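Long-range contacts in B-agarase (Saccharophagus degradans, PDB 4BQ2), which hydrolyses agarose as an exo-acting beta-agarase of glycoside hydrolase family 50, carrying a carbohydrate-binding-module-like domain beside its catalytic part: residues A[35-40]-A[183-188]; A[11-16]-A[24-29]. All blocks are in the same frame, centred on the assembly; numbering follows the deposited sequence. Where two conformers were deposited one is given.

Contact 1. Residues A[35-40]-A[183-188]; sequences EPSKGL and IIDNIR. With CA (calcium ion), chain K.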
loop_
_atom_site.group_PDB
_atom_site.type_symbol
_atom_site.label_atom_id
_atom_site.label_comp_id
_atom_site.label_asym_id
_atom_site.label_seq_id
_atom_site.Cartn_x
_atom_site.Cartn_y
_atom_site.Cartn_z
ATOM N N GLU A 35 38.119 -8.669 3.128
ATOM C CA GLU A 35 38.782 -9.968 3.203
ATOM C C GLU A 35 37.883 -11.141 2.775
ATOM O O GLU A 35 36.745 -11.251 3.251
ATOM C CB GLU A 35 39.237 -10.241 4.637
ATOM C CG GLU A 35 40.053 -9.131 5.285
ATOM C CD GLU A 35 40.446 -9.492 6.700
ATOM O OE1 GLU A 35 40.398 -10.679 7.045
ATOM O OE2 GLU A 35 40.786 -8.600 7.475
ATOM N N PRO A 36 38.420 -12.047 1.943
ATOM C CA PRO A 36 37.696 -13.270 1.583
ATOM C C PRO A 36 37.327 -14.074 2.837
ATOM O O PRO A 36 38.073 -14.101 3.823
ATOM C CB PRO A 36 38.703 -14.052 0.751
ATOM C CG PRO A 36 39.603 -13.030 0.173
ATOM C CD PRO A 36 39.634 -11.859 1.129
ATOM N N SER A 37 36.176 -14.710 2.804
ATOM C CA SER A 37 35.708 -15.467 3.949
ATOM C C SER A 37 34.809 -16.541 3.384
ATOM O O SER A 37 34.376 -16.417 2.262
ATOM C CB SER A 37 34.927 -14.559 4.884
ATOM O OG SER A 37 34.641 -15.216 6.114
ATOM N N LYS A 38 34.546 -17.606 4.131
ATOM C CA LYS A 38 33.532 -18.566 3.705
ATOM C C LYS A 38 32.129 -18.041 4.030
ATOM O O LYS A 38 31.879 -17.646 5.158
ATOM C CB LYS A 38 33.749 -19.915 4.395
ATOM C CG LYS A 38 35.114 -20.531 4.192
ATOM C CD LYS A 38 35.202 -21.421 2.981
ATOM C CE LYS A 38 36.122 -22.607 3.270
ATOM N NZ LYS A 38 37.147 -22.304 4.299
ATOM N N GLY A 39 31.227 -18.052 3.048
ATOM C CA GLY A 39 29.850 -17.609 3.261
ATOM C C GLY A 39 28.832 -18.630 2.731
ATOM O O GLY A 39 29.188 -19.573 2.027
ATOM N N LEU A 40 27.582 -18.452 3.130
ATOM C CA LEU A 40 26.499 -19.285 2.613
ATOM C C LEU A 40 25.948 -18.668 1.344
ATOM O O LEU A 40 25.332 -17.570 1.373
ATOM C CB LEU A 40 25.394 -19.407 3.643
ATOM C CG LEU A 40 24.211 -20.284 3.203
ATOM C CD1 LEU A 40 24.553 -21.757 3.319
ATOM C CD2 LEU A 40 23.048 -19.931 4.106
ATOM N N ILE A 183 24.895 -14.047 -0.986
ATOM C CA ILE A 183 25.847 -14.662 -0.069
ATOM C C ILE A 183 25.547 -14.053 1.285
ATOM O O ILE A 183 25.408 -12.835 1.401
ATOM C CB ILE A 183 27.328 -14.350 -0.403
ATOM C CG1 ILE A 183 27.638 -14.581 -1.873
ATOM C CG2 ILE A 183 28.274 -15.179 0.462
ATOM C CD1 ILE A 183 27.366 -15.989 -2.338
ATOM N N ILE A 184 25.457 -14.899 2.299
ATOM C CA ILE A 184 25.168 -14.504 3.672
ATOM C C ILE A 184 26.362 -14.945 4.528
ATOM O O ILE A 184 26.885 -16.048 4.348
ATOM C CB ILE A 184 23.887 -15.186 4.183
ATOM C CG1 ILE A 184 22.641 -14.739 3.354
ATOM C CG2 ILE A 184 23.679 -14.918 5.676
ATOM C CD1 ILE A 184 21.413 -15.608 3.585
ATOM N N ASP A 185 26.788 -14.103 5.460
ATOM C CA ASP A 185 27.886 -14.481 6.366
ATOM C C ASP A 185 27.710 -13.783 7.695
ATOM O O ASP A 185 26.998 -12.758 7.783
ATOM C CB ASP A 185 29.228 -14.175 5.696
ATOM C CG ASP A 185 30.405 -14.873 6.385
ATOM O OD1 ASP A 185 30.176 -15.664 7.327
ATOM O OD2 ASP A 185 31.563 -14.588 6.016
ATOM N N ASN A 186 28.295 -14.365 8.756
ATOM C CA ASN A 186 28.437 -13.712 10.059
ATOM C C ASN A 186 27.114 -13.377 10.725
ATOM O O ASN A 186 26.900 -12.258 11.165
ATOM C CB ASN A 186 29.332 -12.466 9.953
ATOM C CG ASN A 186 30.738 -12.813 9.473
ATOM O OD1 ASN A 186 31.330 -13.789 9.938
ATOM N ND2 ASN A 186 31.268 -12.034 8.536
ATOM N N ILE A 187 26.204 -14.341 10.729
ATOM C CA ILE A 187 24.973 -14.160 11.434
ATOM C C ILE A 187 25.305 -14.092 12.915
ATOM O O ILE A 187 25.867 -15.038 13.481
ATOM C CB ILE A 187 23.979 -15.287 11.141
ATOM C CG1 ILE A 187 23.872 -15.490 9.617
ATOM C CG2 ILE A 187 22.676 -14.933 11.805
ATOM C CD1 ILE A 187 22.790 -16.437 9.125
ATOM N N ARG A 188 24.999 -12.959 13.536
ATOM C CA ARG A 188 25.443 -12.730 14.910
ATOM C C ARG A 188 24.501 -11.800 15.659
ATOM O O ARG A 188 23.678 -11.116 15.023
ATOM C CB ARG A 188 26.866 -12.135 14.880
ATOM C CG ARG A 188 26.907 -10.704 14.334
ATOM C CD ARG A 188 28.174 -10.388 13.585
ATOM N NE ARG A 188 28.224 -8.976 13.175
ATOM C CZ ARG A 188 28.039 -8.541 11.927
ATOM N NH1 ARG A 188 27.741 -9.395 10.929
ATOM N NH2 ARG A 188 28.131 -7.239 11.688
HETATM CA CA CA K . 32.608 -16.585 7.085
HETATM O O HOH W 1 33.888 -12.711 7.416
HETATM O O HOH W 2 33.430 -15.491 8.660
#
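Asp185 and residues Ser37 and Lys38 meet through a shared calcium ion. Both carboxylate oxygens of Asp185 bind the metal, OD2 at 2.5 Å and OD1 at nearly the same length, a bidentate grip that suits a hard divalent cation. From strand 36-40 come two neutral oxygens: Lys38 gives its backbone O, 2.3 Å from calcium, while its CB points away from strand 183-188, and Ser37 gives OG. With CG anti to the backbone N (chi1 -164°), Asp185 extends its carboxylate to the metal. Ser37 OG and Asp185 OD2 lie 3.1 Å apart as neighbours in the coordination shell, not as a hydrogen-bonded pair. The backbone O of Asp7, Glu9 OE2 and a water complete the shell. That water donates to Asn186 OD1, while a second bridges Ser37 OG and Asn186 ND2. Tyr29 OH hydrogen-bonds to Asp185 OD2, helping to position the carboxylate. Behind the site the strands are joined by paired backbone bonds, Leu40 N to Ile184 O and Ile184 N to Leu40 O, each 2.8 Å. Gly39, having no side chain, lets its CA lie 3.5 Å from Ile184 O and close to Ile183 CG2. Leu40 and Ile184 share the apolar face that also meets Leu54. A structural calcium site between antiparallel strands and the N-terminal segment is a recurring feature of beta-sandwich carbohydrate-binding modules, consistent with this CBM-like domain.

Contact 2. Residues A[11-16]-A[24-29]; sequences DQVPSN and ASIETY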
loop_
_atom_site.group_PDB
_atom_site.type_symbol
_atom_site.label_atom_id
_atom_site.label_comp_id
_atom_site.label_asym_id
_atom_site.label_seq_id
_atom_site.Cartn_x
_atom_site.Cartn_y
_atom_site.Cartn_z
ATOM N N ASP A 11 33.043 -24.880 7.088
ATOM C CA ASP A 11 32.762 -25.365 5.708
ATOM C C ASP A 11 31.494 -26.257 5.603
ATOM O O ASP A 11 31.292 -26.990 4.616
ATOM C CB ASP A 11 34.000 -26.105 5.134
ATOM C CG ASP A 11 34.313 -25.733 3.675
ATOM O OD1 ASP A 11 33.413 -25.255 2.948
ATOM O OD2 ASP A 11 35.483 -25.917 3.248
ATOM N N GLN A 12 30.624 -26.199 6.610
ATOM C CA GLN A 12 29.429 -27.035 6.551
ATOM C C GLN A 12 28.153 -26.214 6.416
ATOM O O GLN A 12 28.013 -25.138 7.022
ATOM C CB GLN A 12 29.349 -27.936 7.777
ATOM C CG GLN A 12 30.536 -28.878 7.921
ATOM C CD GLN A 12 30.419 -29.761 9.147
ATOM O OE1 GLN A 12 29.315 -30.166 9.532
ATOM N NE2 GLN A 12 31.561 -30.061 9.780
ATOM N N VAL A 13 27.211 -26.710 5.620
ATOM C CA VAL A 13 25.890 -26.113 5.644
ATOM C C VAL A 13 25.220 -26.614 6.922
ATOM O O VAL A 13 24.946 -27.818 7.057
ATOM C CB VAL A 13 25.075 -26.462 4.385
ATOM C CG1 VAL A 13 23.678 -25.883 4.509
ATOM C CG2 VAL A 13 25.767 -25.933 3.126
ATOM N N PRO A 14 24.962 -25.712 7.882
ATOM C CA PRO A 14 24.439 -26.167 9.165
ATOM C C PRO A 14 23.178 -26.969 8.971
ATOM O O PRO A 14 22.390 -26.686 8.047
ATOM C CB PRO A 14 24.133 -24.868 9.908
ATOM C CG PRO A 14 25.076 -23.875 9.313
ATOM C CD PRO A 14 25.176 -24.249 7.860
ATOM N N SER A 15 22.999 -27.977 9.828
ATOM C CA SER A 15 21.862 -28.873 9.708
ATOM C C SER A 15 20.563 -28.273 10.250
ATOM O O SER A 15 19.487 -28.781 9.931
ATOM C CB SER A 15 22.161 -30.243 10.343
ATOM O OG SER A 15 22.285 -30.143 11.746
ATOM N N ASN A 16 20.682 -27.205 11.049
ATOM C CA ASN A 16 19.535 -26.474 11.595
ATOM C C ASN A 16 18.983 -25.420 10.635
ATOM O O ASN A 16 18.061 -24.686 10.992
ATOM C CB ASN A 16 19.896 -25.796 12.919
ATOM C CG ASN A 16 20.357 -26.779 13.975
ATOM O OD1 ASN A 16 19.922 -27.937 14.007
ATOM N ND2 ASN A 16 21.245 -26.322 14.853
ATOM N N ALA A 24 21.750 -24.403 -1.558
ATOM C CA ALA A 24 22.697 -23.772 -0.647
ATOM C C ALA A 24 24.066 -24.408 -0.791
ATOM O O ALA A 24 24.155 -25.624 -1.021
ATOM C CB ALA A 24 22.217 -23.954 0.774
ATOM N N SER A 25 25.126 -23.599 -0.664
ATOM C CA SER A 25 26.503 -24.113 -0.636
ATOM C C SER A 25 27.406 -23.122 0.107
ATOM O O SER A 25 27.045 -21.941 0.287
ATOM C CB SER A 25 27.043 -24.361 -2.042
ATOM O OG SER A 25 26.959 -23.202 -2.859
ATOM N N ILE A 26 28.558 -23.602 0.547
ATOM C CA ILE A 26 29.534 -22.726 1.193
ATOM C C ILE A 26 30.573 -22.369 0.153
ATOM O O ILE A 26 31.163 -23.252 -0.475
ATOM C CB ILE A 26 30.221 -23.368 2.412
ATOM C CG1 ILE A 26 29.204 -23.838 3.458
ATOM C CG2 ILE A 26 31.227 -22.388 3.060
ATOM C CD1 ILE A 26 28.382 -22.736 4.100
ATOM N N GLU A 27 30.775 -21.070 -0.050
ATOM C CA GLU A 27 31.760 -20.567 -1.013
ATOM C C GLU A 27 32.585 -19.458 -0.365
ATOM O O GLU A 27 32.161 -18.845 0.620
ATOM C CB GLU A 27 31.103 -19.974 -2.267
ATOM C CG GLU A 27 29.914 -20.732 -2.860
ATOM C CD GLU A 27 30.305 -21.986 -3.623
ATOM O OE1 GLU A 27 31.532 -22.219 -3.801
ATOM O OE2 GLU A 27 29.377 -22.735 -4.046
ATOM N N THR A 28 33.752 -19.202 -0.950
ATOM C CA THR A 28 34.573 -18.045 -0.585
ATOM C C THR A 28 34.117 -16.820 -1.385
ATOM O O THR A 28 33.902 -16.902 -2.608
ATOM C CB THR A 28 36.079 -18.344 -0.787
ATOM O OG1 THR A 28 36.447 -19.416 0.076
ATOM C CG2 THR A 28 36.946 -17.134 -0.425
ATOM N N TYR A 29 33.942 -15.702 -0.682
ATOM C CA TYR A 29 33.456 -14.435 -1.272
ATOM C C TYR A 29 34.258 -13.340 -0.542
ATOM O O TYR A 29 34.847 -13.630 0.514
ATOM C CB TYR A 29 31.942 -14.265 -0.989
ATOM C CG TYR A 29 31.748 -13.835 0.448
ATOM C CD1 TYR A 29 31.878 -14.753 1.495
ATOM C CD2 TYR A 29 31.533 -12.510 0.769
ATOM C CE1 TYR A 29 31.747 -14.357 2.816
ATOM C CE2 TYR A 29 31.433 -12.102 2.095
ATOM C CZ TYR A 29 31.552 -13.032 3.110
ATOM O OH TYR A 29 31.470 -12.618 4.419
HETATM O O HOH W 3 33.847 -23.652 0.629
#
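Ile26 reaches from its strand toward the loop 11-16 and touches three successive residues of it. Its CG1 lies anti to the carbonyl carbon (chi1 -56°), which sends the two branches to different partners. CG2 turns to the carboxylate of Asp11, 3.6 Å from OD1, whereas the arm through CG1 runs under the loop backbone until CD1 comes 3.8 Å from Gln12 O. On the flank of that arm is Val13, whose CG2 packs 4.0 Å from Ile26 CG1; the two side chains lie alongside each other, running opposite ways. Beta-branching suits both residues, since it places two carbons at CB to face different neighbours; in Ile26 one of them carries the longer arm to CD1. In the CBM-like domain the contact lays the loop that follows strand 3-6 over strand 22-30, with Phe8 and Phe19 extending the apolar patch around Ile26 and Val13. With its CG1 anti to the backbone N (chi1 176°), Val13 directs that methyl to Ala24 CB, 4.5 Å away, a loose touch, with Phe19 packing against both residues. At the exposed end the link turns polar: one water donates both to Asp11 OD1 and to Ile26 O, at 2.9 Å each, tying the carboxylate to the strand backbone. The opposite face of the strand carries polar residues, where Ser25 OG donates to Glu27 OE2 at 2.7 Å, on the anti side of the carboxylate and 26° out of its plane.

How the contacts relate
Contact 1 is buried and contact 2 lies at the surface, though their centres are only about 9 Å apart in the same CBM-like domain. Strand 22-30, which supplies one side of contact 2, precedes strand 36-44 of contact 1 and pairs with it antiparallel; Gly39 N lies 2.7 Å from Glu27 O. In contact 1 the carboxylate is matched by a metal ion that also keeps a water, and backbone bonds join the segments directly; in contact 2 the loop is held by apolar touches and a water bridge. Tyr29 belongs to 24-29 yet serves contact 1, and Lys38 CE packs 3.4 Å from Asp11 OD2. Ile26 CG2 also packs against Gly39 O.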